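Local coordinates for protein polyhedrin (Simulium ubiquitum cypovirus, PDB 5A9A) that forms the crystalline matrix of polyhedra, the microcrystalline occlusion bodies that in cypoviruses typically embed and protect virus particles, and binds UTP in these crystals, at residues Tyr47-Tyr52 with Asp216-Lys221; Gln22-Pro27 with Asn235-Asp240; Ile106-Asn111 with Ser148-Cys153; Asn184-Ser187 with Gln193-Gln196. One frame throughout, in Å; residues are numbered along the deposited sequence.

Contact 1: residues Tyr47-Tyr52 with Asp216-Lys221; sequences YRLIDY and DYMQAK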
loop_
_atom_site.group_PDB
_atom_site.type_symbol
_atom_site.label_atom_id
_atom_site.label_comp_id
_atom_site.label_asym_id
_atom_site.label_seq_id
_atom_site.Cartn_x
_atom_site.Cartn_y
_atom_site.Cartn_z
ATOM N N TYR A 47 20.902 -0.815 14.518
ATOM C CA TYR A 47 20.275 -0.573 13.226
ATOM C C TYR A 47 18.885 -1.183 13.114
ATOM O O TYR A 47 18.568 -2.174 13.768
ATOM C CB TYR A 47 21.162 -1.147 12.117
ATOM C CG TYR A 47 22.588 -0.660 12.184
ATOM C CD1 TYR A 47 23.530 -1.322 12.961
ATOM C CD2 TYR A 47 22.992 0.467 11.480
ATOM C CE1 TYR A 47 24.832 -0.879 13.030
ATOM C CE2 TYR A 47 24.292 0.918 11.544
ATOM C CZ TYR A 47 25.209 0.241 12.320
ATOM O OH TYR A 47 26.510 0.689 12.389
ATOM N N ARG A 48 18.061 -0.571 12.272
ATOM C CA ARG A 48 16.793 -1.154 11.864
ATOM C C ARG A 48 16.768 -1.173 10.344
ATOM O O ARG A 48 16.859 -0.124 9.706
ATOM C CB ARG A 48 15.618 -0.343 12.408
ATOM C CG ARG A 48 14.263 -0.984 12.161
ATOM C CD ARG A 48 13.141 -0.159 12.768
ATOM N NE ARG A 48 13.067 1.178 12.182
ATOM C CZ ARG A 48 11.983 1.698 11.613
ATOM N NH1 ARG A 48 10.844 1.014 11.568
ATOM N NH2 ARG A 48 12.028 2.924 11.109
ATOM N N LEU A 49 16.654 -2.366 9.770
ATOM C CA LEU A 49 16.792 -2.540 8.328
ATOM C C LEU A 49 15.484 -2.989 7.694
ATOM O O LEU A 49 14.877 -3.971 8.122
ATOM C CB LEU A 49 17.900 -3.556 8.032
ATOM C CG LEU A 49 18.298 -3.743 6.564
ATOM C CD1 LEU A 49 19.735 -4.228 6.468
ATOM C CD2 LEU A 49 17.356 -4.702 5.851
ATOM N N ILE A 50 15.054 -2.267 6.666
ATOM C CA ILE A 50 13.837 -2.620 5.946
ATOM C C ILE A 50 14.169 -3.030 4.519
ATOM O O ILE A 50 14.701 -2.244 3.736
ATOM C CB ILE A 50 12.821 -1.469 5.941
ATOM C CG1 ILE A 50 12.538 -1.014 7.375
ATOM C CG2 ILE A 50 11.533 -1.903 5.263
ATOM C CD1 ILE A 50 13.502 0.036 7.887
ATOM N N ASP A 51 13.832 -4.273 4.194
ATOM C CA ASP A 51 14.231 -4.892 2.938
ATOM C C ASP A 51 13.095 -4.861 1.917
ATOM O O ASP A 51 12.019 -5.408 2.157
ATOM C CB ASP A 51 14.671 -6.333 3.216
ATOM C CG ASP A 51 14.934 -7.126 1.949
ATOM O OD1 ASP A 51 15.345 -6.521 0.941
ATOM O OD2 ASP A 51 14.730 -8.360 1.965
ATOM N N TYR A 52 13.346 -4.218 0.779
ATOM C CA TYR A 52 12.351 -4.089 -0.283
ATOM C C TYR A 52 12.771 -4.875 -1.519
ATOM O O TYR A 52 13.960 -4.969 -1.829
ATOM C CB TYR A 52 12.191 -2.626 -0.710
ATOM C CG TYR A 52 11.520 -1.703 0.286
ATOM C CD1 TYR A 52 12.250 -1.078 1.286
ATOM C CD2 TYR A 52 10.162 -1.419 0.193
ATOM C CE1 TYR A 52 11.643 -0.220 2.188
ATOM C CE2 TYR A 52 9.547 -0.564 1.087
ATOM C CZ TYR A 52 10.292 0.034 2.081
ATOM O OH TYR A 52 9.684 0.889 2.970
ATOM N N ASP A 216 27.659 -8.586 7.903
ATOM C CA ASP A 216 27.367 -9.997 7.666
ATOM C C ASP A 216 26.070 -10.166 6.867
ATOM O O ASP A 216 26.012 -10.951 5.917
ATOM C CB ASP A 216 27.276 -10.739 9.004
ATOM C CG ASP A 216 27.208 -12.244 8.838
ATOM O OD1 ASP A 216 26.097 -12.773 8.627
ATOM O OD2 ASP A 216 28.266 -12.903 8.933
ATOM N N TYR A 217 25.035 -9.425 7.253
ATOM C CA TYR A 217 23.745 -9.479 6.563
ATOM C C TYR A 217 23.873 -9.033 5.109
ATOM O O TYR A 217 23.390 -9.699 4.195
ATOM C CB TYR A 217 22.723 -8.595 7.282
ATOM C CG TYR A 217 21.344 -8.581 6.647
ATOM C CD1 TYR A 217 20.381 -9.515 7.009
ATOM C CD2 TYR A 217 21.000 -7.619 5.703
ATOM C CE1 TYR A 217 19.119 -9.501 6.440
ATOM C CE2 TYR A 217 19.743 -7.599 5.127
ATOM C CZ TYR A 217 18.806 -8.540 5.500
ATOM O OH TYR A 217 17.551 -8.525 4.933
ATOM N N MET A 218 24.526 -7.897 4.901
ATOM C CA MET A 218 24.654 -7.335 3.562
ATOM C C MET A 218 25.443 -8.279 2.653
ATOM O O MET A 218 25.121 -8.444 1.476
ATOM C CB MET A 218 25.313 -5.956 3.628
ATOM C CG MET A 218 24.524 -4.948 4.461
ATOM S SD MET A 218 22.841 -4.682 3.855
ATOM C CE MET A 218 23.165 -3.708 2.382
ATOM N N GLN A 219 26.471 -8.909 3.208
ATOM C CA GLN A 219 27.264 -9.874 2.458
ATOM C C GLN A 219 26.492 -11.171 2.205
ATOM O O GLN A 219 26.647 -11.798 1.155
ATOM C CB GLN A 219 28.586 -10.150 3.180
ATOM C CG GLN A 219 29.514 -8.942 3.176
ATOM C CD GLN A 219 30.863 -9.207 3.812
ATOM O OE1 GLN A 219 30.990 -10.034 4.714
ATOM N NE2 GLN A 219 31.883 -8.497 3.341
ATOM N N ALA A 220 25.656 -11.568 3.159
ATOM C CA ALA A 220 24.824 -12.754 2.995
ATOM C C ALA A 220 23.772 -12.552 1.904
ATOM O O ALA A 220 23.516 -13.454 1.104
ATOM C CB ALA A 220 24.149 -13.115 4.310
ATOM N N LYS A 221 23.165 -11.369 1.878
ATOM C CA LYS A 221 22.109 -11.068 0.915
ATOM C C LYS A 221 22.682 -10.456 -0.362
ATOM O O LYS A 221 21.948 -10.185 -1.312
ATOM C CB LYS A 221 21.091 -10.104 1.524
ATOM C CG LYS A 221 20.527 -10.544 2.870
ATOM C CD LYS A 221 19.794 -11.876 2.789
ATOM C CE LYS A 221 19.293 -12.294 4.166
ATOM N NZ LYS A 221 18.552 -13.583 4.154
#

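Contact 2: residues Gln22-Pro27 with Asn235-Asp240; sequences QLVQGP and NGLAGD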
loop_
_atom_site.group_PDB
_atom_site.type_symbol
_atom_site.label_atom_id
_atom_site.label_comp_id
_atom_site.label_asym_id
_atom_site.label_seq_id
_atom_site.Cartn_x
_atom_site.Cartn_y
_atom_site.Cartn_z
ATOM N N GLN A 22 26.155 -15.171 -14.559
ATOM C CA GLN A 22 24.720 -15.251 -14.312
ATOM C C GLN A 22 24.292 -14.368 -13.143
ATOM O O GLN A 22 23.257 -13.705 -13.201
ATOM C CB GLN A 22 24.326 -16.702 -14.038
ATOM C CG GLN A 22 22.859 -16.905 -13.721
ATOM C CD GLN A 22 22.463 -18.367 -13.742
ATOM O OE1 GLN A 22 22.660 -19.090 -12.765
ATOM N NE2 GLN A 22 21.905 -18.813 -14.862
ATOM N N LEU A 23 25.088 -14.366 -12.080
ATOM C CA LEU A 23 24.772 -13.573 -10.895
ATOM C C LEU A 23 24.907 -12.080 -11.178
ATOM O O LEU A 23 24.212 -11.260 -10.576
ATOM C CB LEU A 23 25.684 -13.966 -9.732
ATOM C CG LEU A 23 25.440 -15.353 -9.135
ATOM C CD1 LEU A 23 26.536 -15.691 -8.140
ATOM C CD2 LEU A 23 24.071 -15.434 -8.477
ATOM N N VAL A 24 25.799 -11.732 -12.098
ATOM C CA VAL A 24 26.025 -10.335 -12.450
ATOM C C VAL A 24 25.050 -9.855 -13.522
ATOM O O VAL A 24 24.652 -8.691 -13.527
ATOM C CB VAL A 24 27.469 -10.106 -12.939
ATOM C CG1 VAL A 24 27.632 -8.703 -13.506
ATOM C CG2 VAL A 24 28.453 -10.340 -11.802
ATOM N N GLN A 25 24.665 -10.750 -14.427
ATOM C CA GLN A 25 23.772 -10.388 -15.526
ATOM C C GLN A 25 22.317 -10.755 -15.239
ATOM O O GLN A 25 21.399 -10.201 -15.844
ATOM C CB GLN A 25 24.229 -11.055 -16.823
ATOM C CG GLN A 25 25.650 -10.705 -17.220
ATOM C CD GLN A 25 25.953 -11.035 -18.667
ATOM O OE1 GLN A 25 25.047 -11.291 -19.460
ATOM N NE2 GLN A 25 27.232 -11.031 -19.018
ATOM N N GLY A 26 22.114 -11.693 -14.321
ATOM C CA GLY A 26 20.777 -12.115 -13.944
ATOM C C GLY A 26 19.852 -10.950 -13.628
ATOM O O GLY A 26 18.702 -10.933 -14.060
ATOM N N PRO A 27 20.343 -9.974 -12.850
ATOM C CA PRO A 27 19.541 -8.793 -12.503
ATOM C C PRO A 27 19.122 -7.933 -13.699
ATOM O O PRO A 27 18.227 -7.103 -13.546
ATOM C CB PRO A 27 20.476 -7.996 -11.589
ATOM C CG PRO A 27 21.375 -9.015 -10.991
ATOM C CD PRO A 27 21.593 -10.035 -12.072
ATOM N N ASN A 235 29.659 -5.369 -2.733
ATOM C CA ASN A 235 29.354 -4.576 -3.919
ATOM C C ASN A 235 28.334 -5.229 -4.852
ATOM O O ASN A 235 28.116 -4.754 -5.965
ATOM C CB ASN A 235 30.641 -4.254 -4.688
ATOM C CG ASN A 235 31.369 -5.500 -5.166
ATOM O OD1 ASN A 235 30.806 -6.595 -5.197
ATOM N ND2 ASN A 235 32.632 -5.336 -5.544
ATOM N N GLY A 236 27.710 -6.312 -4.398
ATOM C CA GLY A 236 26.653 -6.959 -5.155
ATOM C C GLY A 236 27.151 -7.905 -6.232
ATOM O O GLY A 236 26.368 -8.647 -6.826
ATOM N N LEU A 237 28.457 -7.885 -6.482
ATOM C CA LEU A 237 29.047 -8.669 -7.561
ATOM C C LEU A 237 29.384 -10.090 -7.114
ATOM O O LEU A 237 29.269 -10.429 -5.938
ATOM C CB LEU A 237 30.308 -7.973 -8.082
ATOM C CG LEU A 237 30.219 -7.181 -9.393
ATOM C CD1 LEU A 237 28.820 -6.645 -9.670
ATOM C CD2 LEU A 237 31.232 -6.046 -9.372
ATOM N N ALA A 238 29.805 -10.914 -8.067
ATOM C CA ALA A 238 30.144 -12.304 -7.790
ATOM C C ALA A 238 31.559 -12.420 -7.246
ATOM O O ALA A 238 32.423 -11.602 -7.558
ATOM C CB ALA A 238 30.005 -13.139 -9.056
ATOM N N GLY A 239 31.792 -13.441 -6.428
ATOM C CA GLY A 239 33.130 -13.747 -5.967
ATOM C C GLY A 239 34.006 -14.139 -7.139
ATOM O O GLY A 239 33.513 -14.618 -8.161
ATOM N N ASP A 240 35.309 -13.927 -7.001
ATOM C CA ASP A 240 36.255 -14.313 -8.041
ATOM C C ASP A 240 37.660 -14.374 -7.463
ATOM O O ASP A 240 37.918 -13.843 -6.383
ATOM C CB ASP A 240 36.224 -13.314 -9.199
ATOM C CG ASP A 240 36.672 -13.929 -10.514
ATOM O OD1 ASP A 240 37.326 -14.995 -10.490
ATOM O OD2 ASP A 240 36.372 -13.341 -11.574
#

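Contact 3: residues Ile106-Asn111 with Ser148-Cys153; sequences IMISAN and SQMMKC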
loop_
_atom_site.group_PDB
_atom_site.type_symbol
_atom_site.label_atom_id
_atom_site.label_comp_id
_atom_site.label_asym_id
_atom_site.label_seq_id
_atom_site.Cartn_x
_atom_site.Cartn_y
_atom_site.Cartn_z
ATOM N N ILE A 106 20.457 7.703 7.964
ATOM C CA ILE A 106 19.896 6.678 7.091
ATOM C C ILE A 106 20.966 6.188 6.127
ATOM O O ILE A 106 21.757 6.978 5.614
ATOM C CB ILE A 106 18.731 7.215 6.240
ATOM C CG1 ILE A 106 17.832 8.144 7.056
ATOM C CG2 ILE A 106 17.930 6.058 5.655
ATOM C CD1 ILE A 106 16.812 8.880 6.209
ATOM N N MET A 107 20.989 4.884 5.884
ATOM C CA MET A 107 21.826 4.326 4.833
ATOM C C MET A 107 20.933 3.573 3.860
ATOM O O MET A 107 20.062 2.799 4.271
ATOM C CB MET A 107 22.887 3.390 5.409
ATOM C CG MET A 107 23.837 4.060 6.387
ATOM S SD MET A 107 25.149 2.953 6.934
ATOM C CE MET A 107 24.204 1.718 7.820
ATOM N N ILE A 108 21.140 3.803 2.568
ATOM C CA ILE A 108 20.337 3.138 1.553
ATOM C C ILE A 108 21.209 2.370 0.570
ATOM O O ILE A 108 22.040 2.951 -0.133
ATOM C CB ILE A 108 19.460 4.134 0.777
ATOM C CG1 ILE A 108 18.573 4.920 1.746
ATOM C CG2 ILE A 108 18.602 3.396 -0.242
ATOM C CD1 ILE A 108 17.649 5.908 1.069
ATOM N N SER A 109 21.013 1.057 0.541
ATOM C CA SER A 109 21.693 0.190 -0.406
ATOM C C SER A 109 20.723 -0.176 -1.521
ATOM O O SER A 109 19.782 -0.937 -1.307
ATOM C CB SER A 109 22.186 -1.073 0.300
ATOM O OG SER A 109 22.705 -2.006 -0.629
ATOM N N ALA A 110 20.950 0.377 -2.708
ATOM C CA ALA A 110 20.083 0.114 -3.852
ATOM C C ALA A 110 20.792 -0.800 -4.842
ATOM O O ALA A 110 21.904 -0.511 -5.280
ATOM C CB ALA A 110 19.683 1.415 -4.522
ATOM N N ASN A 111 20.141 -1.903 -5.198
ATOM C CA ASN A 111 20.787 -2.932 -6.003
ATOM C C ASN A 111 19.914 -3.443 -7.139
ATOM O O ASN A 111 18.715 -3.668 -6.964
ATOM C CB ASN A 111 21.186 -4.107 -5.115
ATOM C CG ASN A 111 21.971 -3.670 -3.899
ATOM O OD1 ASN A 111 23.201 -3.695 -3.899
ATOM N ND2 ASN A 111 21.261 -3.260 -2.851
ATOM N N SER A 148 23.217 9.784 -9.071
ATOM C CA SER A 148 24.645 10.054 -9.196
ATOM C C SER A 148 25.241 10.504 -7.868
ATOM O O SER A 148 26.454 10.677 -7.751
ATOM C CB SER A 148 24.896 11.119 -10.264
ATOM O OG SER A 148 24.249 12.336 -9.933
ATOM N N GLN A 149 24.383 10.688 -6.872
ATOM C CA GLN A 149 24.823 11.127 -5.556
ATOM C C GLN A 149 25.016 9.930 -4.634
ATOM O O GLN A 149 25.557 10.058 -3.537
ATOM C CB GLN A 149 23.802 12.091 -4.958
ATOM C CG GLN A 149 24.423 13.236 -4.186
ATOM C CD GLN A 149 23.397 14.226 -3.687
ATOM O OE1 GLN A 149 22.428 14.531 -4.379
ATOM N NE2 GLN A 149 23.601 14.732 -2.479
ATOM N N MET A 150 24.562 8.766 -5.087
ATOM C CA MET A 150 24.773 7.529 -4.355
ATOM C C MET A 150 26.141 6.976 -4.726
ATOM O O MET A 150 26.492 6.903 -5.903
ATOM C CB MET A 150 23.684 6.513 -4.691
ATOM C CG MET A 150 22.271 7.056 -4.534
ATOM S SD MET A 150 21.004 5.781 -4.679
ATOM C CE MET A 150 21.426 4.718 -3.296
ATOM N N MET A 151 26.913 6.594 -3.715
ATOM C CA MET A 151 28.272 6.119 -3.935
ATOM C C MET A 151 28.261 4.780 -4.665
ATOM O O MET A 151 27.638 3.815 -4.221
ATOM C CB MET A 151 29.009 6.015 -2.601
ATOM C CG MET A 151 29.073 7.343 -1.853
ATOM S SD MET A 151 29.771 7.225 -0.199
ATOM C CE MET A 151 28.371 6.578 0.714
ATOM N N LYS A 152 28.958 4.734 -5.795
ATOM C CA LYS A 152 28.946 3.566 -6.664
ATOM C C LYS A 152 29.837 2.460 -6.108
ATOM O O LYS A 152 31.026 2.665 -5.881
ATOM C CB LYS A 152 29.407 3.961 -8.070
ATOM C CG LYS A 152 29.202 2.887 -9.130
ATOM C CD LYS A 152 29.450 3.430 -10.533
ATOM C CE LYS A 152 29.412 2.315 -11.571
ATOM N NZ LYS A 152 29.470 2.827 -12.969
ATOM N N CYS A 153 29.248 1.287 -5.894
ATOM C CA CYS A 153 29.988 0.131 -5.403
ATOM C C CYS A 153 30.314 -0.801 -6.557
ATOM O O CYS A 153 31.334 -1.488 -6.538
ATOM C CB CYS A 153 29.174 -0.619 -4.347
ATOM S SG CYS A 153 28.929 0.299 -2.813
#

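Contact 4: residues Asn184-Ser187 with Gln193-Gln196; sequences NRYS and QVIQ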
loop_
_atom_site.group_PDB
_atom_site.type_symbol
_atom_site.label_atom_id
_atom_site.label_comp_id
_atom_site.label_asym_id
_atom_site.label_seq_id
_atom_site.Cartn_x
_atom_site.Cartn_y
_atom_site.Cartn_z
ATOM N N ASN A 184 10.153 1.100 -24.128
ATOM C CA ASN A 184 9.403 1.589 -22.981
ATOM C C ASN A 184 8.250 0.650 -22.667
ATOM O O ASN A 184 7.277 0.583 -23.417
ATOM C CB ASN A 184 8.864 2.989 -23.261
ATOM C CG ASN A 184 8.140 3.580 -22.073
ATOM O OD1 ASN A 184 8.190 3.037 -20.969
ATOM N ND2 ASN A 184 7.466 4.706 -22.290
ATOM N N ARG A 185 8.356 -0.075 -21.559
ATOM C CA ARG A 185 7.319 -1.034 -21.187
ATOM C C ARG A 185 6.082 -0.348 -20.611
ATOM O O ARG A 185 5.113 -1.008 -20.240
ATOM C CB ARG A 185 7.870 -2.075 -20.213
ATOM C CG ARG A 185 8.687 -3.155 -20.908
ATOM C CD ARG A 185 9.332 -4.104 -19.917
ATOM N NE ARG A 185 8.354 -4.942 -19.231
ATOM C CZ ARG A 185 8.605 -5.613 -18.111
ATOM N NH1 ARG A 185 9.798 -5.528 -17.534
ATOM N NH2 ARG A 185 7.655 -6.356 -17.554
ATOM N N TYR A 186 6.112 0.978 -20.549
ATOM C CA TYR A 186 4.915 1.738 -20.216
ATOM C C TYR A 186 4.135 2.049 -21.484
ATOM O O TYR A 186 3.178 2.821 -21.469
ATOM C CB TYR A 186 5.277 2.998 -19.435
ATOM C CG TYR A 186 5.749 2.643 -18.054
ATOM C CD1 TYR A 186 4.837 2.316 -17.061
ATOM C CD2 TYR A 186 7.103 2.589 -17.750
ATOM C CE1 TYR A 186 5.256 1.965 -15.798
ATOM C CE2 TYR A 186 7.533 2.244 -16.485
ATOM C CZ TYR A 186 6.603 1.928 -15.516
ATOM O OH TYR A 186 7.025 1.580 -14.255
ATOM N N SER A 187 4.566 1.429 -22.579
ATOM C CA SER A 187 3.795 1.397 -23.813
ATOM C C SER A 187 2.586 0.491 -23.618
ATOM O O SER A 187 2.540 -0.297 -22.674
ATOM C CB SER A 187 4.663 0.873 -24.958
ATOM O OG SER A 187 5.721 1.771 -25.241
ATOM N N GLN A 193 1.221 -5.582 -17.718
ATOM C CA GLN A 193 2.085 -6.516 -17.007
ATOM C C GLN A 193 2.971 -5.801 -15.984
ATOM O O GLN A 193 3.163 -6.287 -14.871
ATOM C CB GLN A 193 2.951 -7.286 -18.003
ATOM C CG GLN A 193 4.044 -8.127 -17.363
ATOM C CD GLN A 193 4.842 -8.906 -18.387
ATOM O OE1 GLN A 193 4.345 -9.209 -19.474
ATOM N NE2 GLN A 193 6.087 -9.227 -18.051
ATOM N N VAL A 194 3.512 -4.649 -16.365
ATOM C CA VAL A 194 4.352 -3.877 -15.455
ATOM C C VAL A 194 3.566 -3.498 -14.200
ATOM O O VAL A 194 4.036 -3.697 -13.080
ATOM C CB VAL A 194 4.892 -2.597 -16.123
ATOM C CG1 VAL A 194 5.552 -1.689 -15.087
ATOM C CG2 VAL A 194 5.879 -2.945 -17.229
ATOM N N ILE A 195 2.365 -2.963 -14.394
ATOM C CA ILE A 195 1.536 -2.511 -13.281
ATOM C C ILE A 195 1.153 -3.662 -12.350
ATOM O O ILE A 195 1.269 -3.541 -11.131
ATOM C CB ILE A 195 0.253 -1.826 -13.784
ATOM C CG1 ILE A 195 0.598 -0.492 -14.449
ATOM C CG2 ILE A 195 -0.718 -1.601 -12.632
ATOM C CD1 ILE A 195 -0.526 0.095 -15.275
ATOM N N GLN A 196 0.704 -4.772 -12.927
ATOM C CA GLN A 196 0.205 -5.890 -12.136
ATOM C C GLN A 196 1.336 -6.708 -11.517
ATOM O O GLN A 196 1.135 -7.386 -10.513
ATOM C CB GLN A 196 -0.685 -6.789 -12.996
ATOM C CG GLN A 196 -1.961 -6.113 -13.466
ATOM C CD GLN A 196 -2.862 -7.044 -14.253
ATOM O OE1 GLN A 196 -2.424 -8.076 -14.754
ATOM N NE2 GLN A 196 -4.135 -6.687 -14.356
#

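Contact 1: residues Tyr47-Tyr52 with Asp216-Lys221
Helix-on-sheet packing brings Leu49 of strand 47-54 against Tyr217 and Met218 of helix 211-221. The axes of 47-52 and 216-221 run nearly parallel, 16° apart in direction, with 12.2 Å between them at closest approach. Leu49 has CG anti to its backbone N (chi1 -173°), which carries both methyls to the helix. Its CD1 lies 3.6 Å from Tyr217 CE2, while its CD2 sits 3.9 Å from Tyr217 OH; the two methyls thus follow one side of the ring from Tyr217 CD2 to its hydroxyl, meeting it at a slant. Met218 bends at chi2 and chi3, and its sulfur reaches the same methyl, with SD 4.1 Å from Leu49 CD1. The same SD lies in the plane of the Tyr217 ring, at its edge, and Lys221 CG lies over one face, near the rim, 3.7 Å above the ring plane, so the helix's own residues help fix the ring's rotation. Asp51 meets the phenol end through its methylene, CB being 4.0 Å from Tyr217 OH, without a hydrogen bond. Its carboxylate is instead taken by a salt bridge to Arg35, which would favour the charged form in this buried place. Leu214 and Leu206 extend the apolar surroundings. Leucine, methionine and tyrosine suit such a layer because they combine reach with apolar bulk, as is usual where a helix packs on an antiparallel beta-sheet.

Contact 2: residues Gln22-Pro27 with Asn235-Asp240
Val24 and Leu23, near the end of helix 11-25, pack against Ala238 and Leu237 in the loop after strand 232-234, a small apolar helix-to-loop contact. Val24 carries most of it with one branch: CG2 is 4.0 Å from the backbone N of Ala238 and 4.2 Å from Ala238 CB, and it also approaches Leu237 CD1 at 4.3 Å. With CG1 anti to the backbone N (chi1 171°), it is the other methyl, CG2, that faces the loop. Leu23 adds a looser touch, its CD1 lying 4.4 Å from Ala238 CB. Alanine's single methyl points at the helix, consistent with the close approach of the backbones here, Leu23 CA and Ala238 CA being 6.3 Å apart.

In the next shell, each segment has a glycine. Gly26, in the short 3-10 segment 26-27, bonds through its N to Gln22 O; a side chain there would run into that same oxygen. Gly236 takes a positive phi, a conformation glycine adopts easily. Farther out, a second subunit uses its arginines: Arg138 of that subunit bonds Gly26 O and its Arg135 bonds Gly236 O, so the contact lies beside a subunit interface. The loop itself is set by an Asx turn: Asn235 OD1 accepts from Leu237 N at 3.0 Å, with an N-H...O angle of 156° and the donor tilted 34° from the plane of the side-chain carbonyl.

Contact 3: residues Ile106-Asn111 with Ser148-Cys153
Met150 reaches from the loop just before strand 151-152 to Ile108 and Ala110 on strand 105-111, and its terminal methyl does all the touching. Its CG stands beside the backbone N, anti to the carbonyl carbon (chi1 -52°). The chain then runs straight through chi2 and bends at chi3 (62°), turning CE back toward the strand. There CE lies 3.9 Å from Ala110 CB and 4.4 Å from Ile108 CG2, two side chains an even number of residues apart and hence on the same side of the strand. It also rests 3.7 Å from the backbone oxygen of Ile108. A flexible, unbranched methionine can pass over strand 157-163, which lies between the two in the sheet, touching Leu160 and Arg158 on the way; Phe175 of the second sheet closes around the same spot.

On the opposite side, toward the strand's C-terminal end, Ser109 and Asn111 are polar. Asn111 ND2 donates to Ser109 OG at 2.9 Å and 167°, nearly in the amide plane, and both side chains also bond the backbone of Cys224. With no hydrogen bond across it, the contact is mainly van der Waals and depends on close fit, alanine's short side chain letting CE approach the strand.

Contact 4: residues Asn184-Ser187 with Gln193-Gln196
Arg185 in the type I beta turn 184-187 crosses Val194 of helix 191-197 at a slant, a short-range link between a turn and the helix that follows it. Traced outward, Arg185 CB is 3.7 Å from Val194 CG2. The chain bends at chi3 (69°), bringing the guanidinium back over the same methyl: NE is 3.8 Å and CZ 3.9 Å from Val194 CG2, which therefore sits over one face of the flat group. At the tip, NH2 comes within 3.3 Å of Gln193 NE2. Both are donors, so this is no hydrogen bond; the guanidinium and amide planes stand 69° apart. What reconciles them is Asp31, whose OD1 forms a salt bridge with NH2 and whose OD2 accepts from Gln193 NE2. The other terminal nitrogen, NH1, bonds to Gln30 OE1.

Val194 divides its methyls between the two turn residues. While CG2 serves Arg185, CG1 meets the far end of Tyr186, 3.7 Å from its CE1, the two side chains crossing at about a right angle. The turn is braced from within: Asn184 O accepts from both Ser187 N and Ser187 OG (2.7 Å), and Asn184 OD1 closes an Asx turn with Tyr186 N. Tyr186 OH also makes a weak bond to Gln196 of the third subunit, placing the contact at the trimer's interface. A beta-branched valine suits this place because its two methyls can serve two neighbours. The chemistry implies a division of labour, apolar contact steadying the guanidinium's face while the charge, probably, is balanced mainly by Asp31.

How the contacts relate
From the N terminus, contact 2 opens first, at the end of helix 11-25, and contact 1 opens next, on strand 47-54. Within the span of contact 1, contact 3 opens and closes at 106-111 and 148-153, followed in series by the short loop of contact 4. Contact 1 then closes at helix 211-221 and contact 2 near the C terminus; none cross. Contacts 1 and 3 share the six-stranded sheet and touch, Met218 CE lying 3.5 Å from Ser109 OG. Contact 3 also meets contact 2, through Cys153 and Asn235. Contact 4 stands apart, its centre about 29 Å from that of contact 1. Contacts 1, 2 and 4 all border other subunits.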